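Local coordinates for flagellar protein (Xanthomonas campestris pv. campestris, PDB 3C12), which caps the flagellar hook and is probably required for its formation, perhaps as a scaffold, seen here as its C-terminal part with Ig-like and Tudor-like domains, at residues 78-82 and 83-87. Sequence-based numbering, arbitrary orientation.
Sequences NRMAA and GKYGI
Tyr85 reaches back along its own chain and gives its hydroxyl proton to the backbone carbonyl of Ala81, four residues earlier, with OH 2.8 Å from Ala81 O. The bond meets the carbonyl at a C=O...O angle of 125°, with the hydroxyl tilted a little from the carbonyl plane. Ala81 O also lies at the edge of the ring, in its plane, and stands 3.3 Å from Tyr85 CE1. The first torsion explains the reach: CG is anti to the carbonyl carbon (chi1 -70°), which turns the ring from Tyr85 back toward Met80 and Ala81. Ala81 N, although close to the hydroxyl, is badly angled for a bond.

The apolar part of the contact comes from Met80, whose side chain lies aslant the tyrosine ring. Its CB sits 3.9 Å from Tyr85 CZ, and the folded chain, turned at two successive bonds, brings the methyl CE to 4.1 Å from Tyr85 CE2. Trp70, on strand 64-70, joins both residues: its ring meets that of Tyr85 edge-to-face, and Met80 packs on it too.

The backbone turns at Gly83, where phi is 144°, a value suited to glycine. Strand 83-93 starts here, paired with strand 20-23 through backbone bonds of Gly83 to Ile23 and of Tyr85 to Val21.

A tyrosine near the start of a strand bonded to the backbone four residues back, with glycine two before it and a large apolar residue five before it, is a tyrosine corner, a feature of Greek-key beta-sandwiches and consistent with the Ig-like domain. The bond gives the hydroxyl of a buried ring a carbonyl partner and probably helps hold the incoming loop against the start of the strand.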
ATOM      1  N   ASN A  78      27.042   1.192   0.638  1.00 60.93           N
ATOM      2  CA  ASN A  78      27.037   2.540   1.201  1.00 61.76           C
ATOM      3  C   ASN A  78      25.817   2.897   2.061  1.00 61.20           C
ATOM      4  O   ASN A  78      24.661   2.687   1.664  1.00 61.40           O
ATOM      5  CB  ASN A  78      27.159   3.582   0.078  1.00 63.28           C
ATOM      6  CG  ASN A  78      28.510   3.552  -0.618  1.00 64.76           C
ATOM      7  OD1 ASN A  78      28.734   4.297  -1.572  1.00 65.59           O
ATOM      8  ND2 ASN A  78      29.419   2.695  -0.140  1.00 65.08           N
ATOM      9  N   ARG A  79      26.093   3.455   3.237  1.00 60.00           N
ATOM     10  CA  ARG A  79      25.047   3.900   4.156  1.00 58.18           C
ATOM     11  C   ARG A  79      24.359   5.120   3.523  1.00 57.25           C
ATOM     12  O   ARG A  79      25.006   6.140   3.266  1.00 56.73           O
ATOM     13  CB  ARG A  79      25.669   4.302   5.492  1.00 57.78           C
ATOM     14  CG  ARG A  79      24.688   4.876   6.464  1.00 58.72           C
ATOM     15  CD  ARG A  79      23.736   3.810   6.937  1.00 60.97           C
ATOM     16  NE  ARG A  79      22.555   4.410   7.549  1.00 62.52           N
ATOM     17  CZ  ARG A  79      21.638   3.738   8.239  1.00 62.80           C
ATOM     18  NH1 ARG A  79      21.766   2.425   8.413  1.00 61.05           N
ATOM     19  NH2 ARG A  79      20.587   4.385   8.742  1.00 62.17           N
ATOM     20  N   MET A  80      23.060   5.005   3.254  1.00 55.28           N
ATOM     21  CA  MET A  80      22.317   6.101   2.651  1.00 52.84           C
ATOM     22  C   MET A  80      21.920   7.112   3.722  1.00 52.35           C
ATOM     23  O   MET A  80      21.911   6.793   4.917  1.00 51.79           O
ATOM     24  CB  MET A  80      21.075   5.562   1.945  1.00 49.97           C
ATOM     25  CG  MET A  80      21.384   4.612   0.811  1.00 45.47           C
ATOM     26  SD  MET A  80      22.300   5.420  -0.457  1.00 39.11           S
ATOM     27  CE  MET A  80      21.084   6.300  -1.236  1.00 38.97           C
ATOM     28  N   ALA A  81      21.599   8.330   3.289  1.00 51.84           N
ATOM     29  CA  ALA A  81      21.205   9.401   4.205  1.00 51.48           C
ATOM     30  C   ALA A  81      19.894   9.098   4.923  1.00 51.70           C
ATOM     31  O   ALA A  81      19.034   8.384   4.400  1.00 51.59           O
ATOM     32  CB  ALA A  81      21.074  10.712   3.448  1.00 48.88           C
ATOM     33  N   ALA A  82      19.750   9.635   6.132  1.00 51.95           N
ATOM     34  CA  ALA A  82      18.527   9.441   6.887  1.00 51.83           C
ATOM     35  C   ALA A  82      17.427  10.096   6.047  1.00 52.57           C
ATOM     36  O   ALA A  82      17.679  11.060   5.309  1.00 51.96           O
ATOM     37  CB  ALA A  82      18.633  10.103   8.251  1.00 50.98           C
ATOM     38  N   GLY A  83      16.217   9.557   6.144  1.00 52.59           N
ATOM     39  CA  GLY A  83      15.110  10.093   5.377  1.00 52.49           C
ATOM     40  C   GLY A  83      14.149   9.013   4.907  1.00 52.77           C
ATOM     41  O   GLY A  83      14.273   7.846   5.283  1.00 52.13           O
ATOM     42  N   LYS A  84      13.189   9.418   4.082  1.00 52.43           N
ATOM     43  CA  LYS A  84      12.175   8.517   3.544  1.00 52.24           C
ATOM     44  C   LYS A  84      12.562   7.986   2.168  1.00 50.91           C
ATOM     45  O   LYS A  84      13.014   8.734   1.312  1.00 50.56           O
ATOM     46  CB  LYS A  84      10.821   9.241   3.460  1.00 52.62           C
ATOM     47  CG  LYS A  84      10.305   9.729   4.810  1.00 53.14           C
ATOM     48  CD  LYS A  84       8.988  10.471   4.680  1.00 55.10           C
ATOM     49  CE  LYS A  84       8.508  10.958   6.044  1.00 57.66           C
ATOM     50  NZ  LYS A  84       7.290  11.813   5.961  1.00 58.88           N
ATOM     51  N   TYR A  85      12.384   6.685   1.969  1.00 49.06           N
ATOM     52  CA  TYR A  85      12.706   6.052   0.704  1.00 47.81           C
ATOM     53  C   TYR A  85      11.519   5.255   0.214  1.00 47.27           C
ATOM     54  O   TYR A  85      10.758   4.709   1.018  1.00 47.15           O
ATOM     55  CB  TYR A  85      13.905   5.122   0.856  1.00 48.29           C
ATOM     56  CG  TYR A  85      15.195   5.844   1.081  1.00 50.50           C
ATOM     57  CD1 TYR A  85      15.536   6.340   2.339  1.00 51.35           C
ATOM     58  CD2 TYR A  85      16.068   6.066   0.023  1.00 52.25           C
ATOM     59  CE1 TYR A  85      16.715   7.042   2.536  1.00 52.44           C
ATOM     60  CE2 TYR A  85      17.254   6.766   0.205  1.00 52.67           C
ATOM     61  CZ  TYR A  85      17.569   7.250   1.458  1.00 53.14           C
ATOM     62  OH  TYR A  85      18.744   7.945   1.614  1.00 54.90           O
ATOM     63  N   GLY A  86      11.366   5.184  -1.106  1.00 45.99           N
ATOM     64  CA  GLY A  86      10.263   4.435  -1.677  1.00 44.98           C
ATOM     65  C   GLY A  86      10.545   2.945  -1.740  1.00 44.17           C
ATOM     66  O   GLY A  86      11.670   2.528  -2.014  1.00 42.46           O
ATOM     67  N   ILE A  87       9.530   2.136  -1.469  1.00 43.02           N
ATOM     68  CA  ILE A  87       9.702   0.693  -1.522  1.00 42.23           C
ATOM     69  C   ILE A  87       8.614   0.005  -2.340  1.00 42.05           C
ATOM     70  O   ILE A  87       7.423   0.259  -2.172  1.00 42.12           O
ATOM     71  CB  ILE A  87       9.741   0.052  -0.110  1.00 43.05           C
ATOM     72  CG1 ILE A  87       9.896  -1.463  -0.261  1.00 42.17           C
ATOM     73  CG2 ILE A  87       8.489   0.392   0.678  1.00 40.11           C
ATOM     74  CD1 ILE A  87       9.815  -2.222   1.022  1.00 40.19           C
TER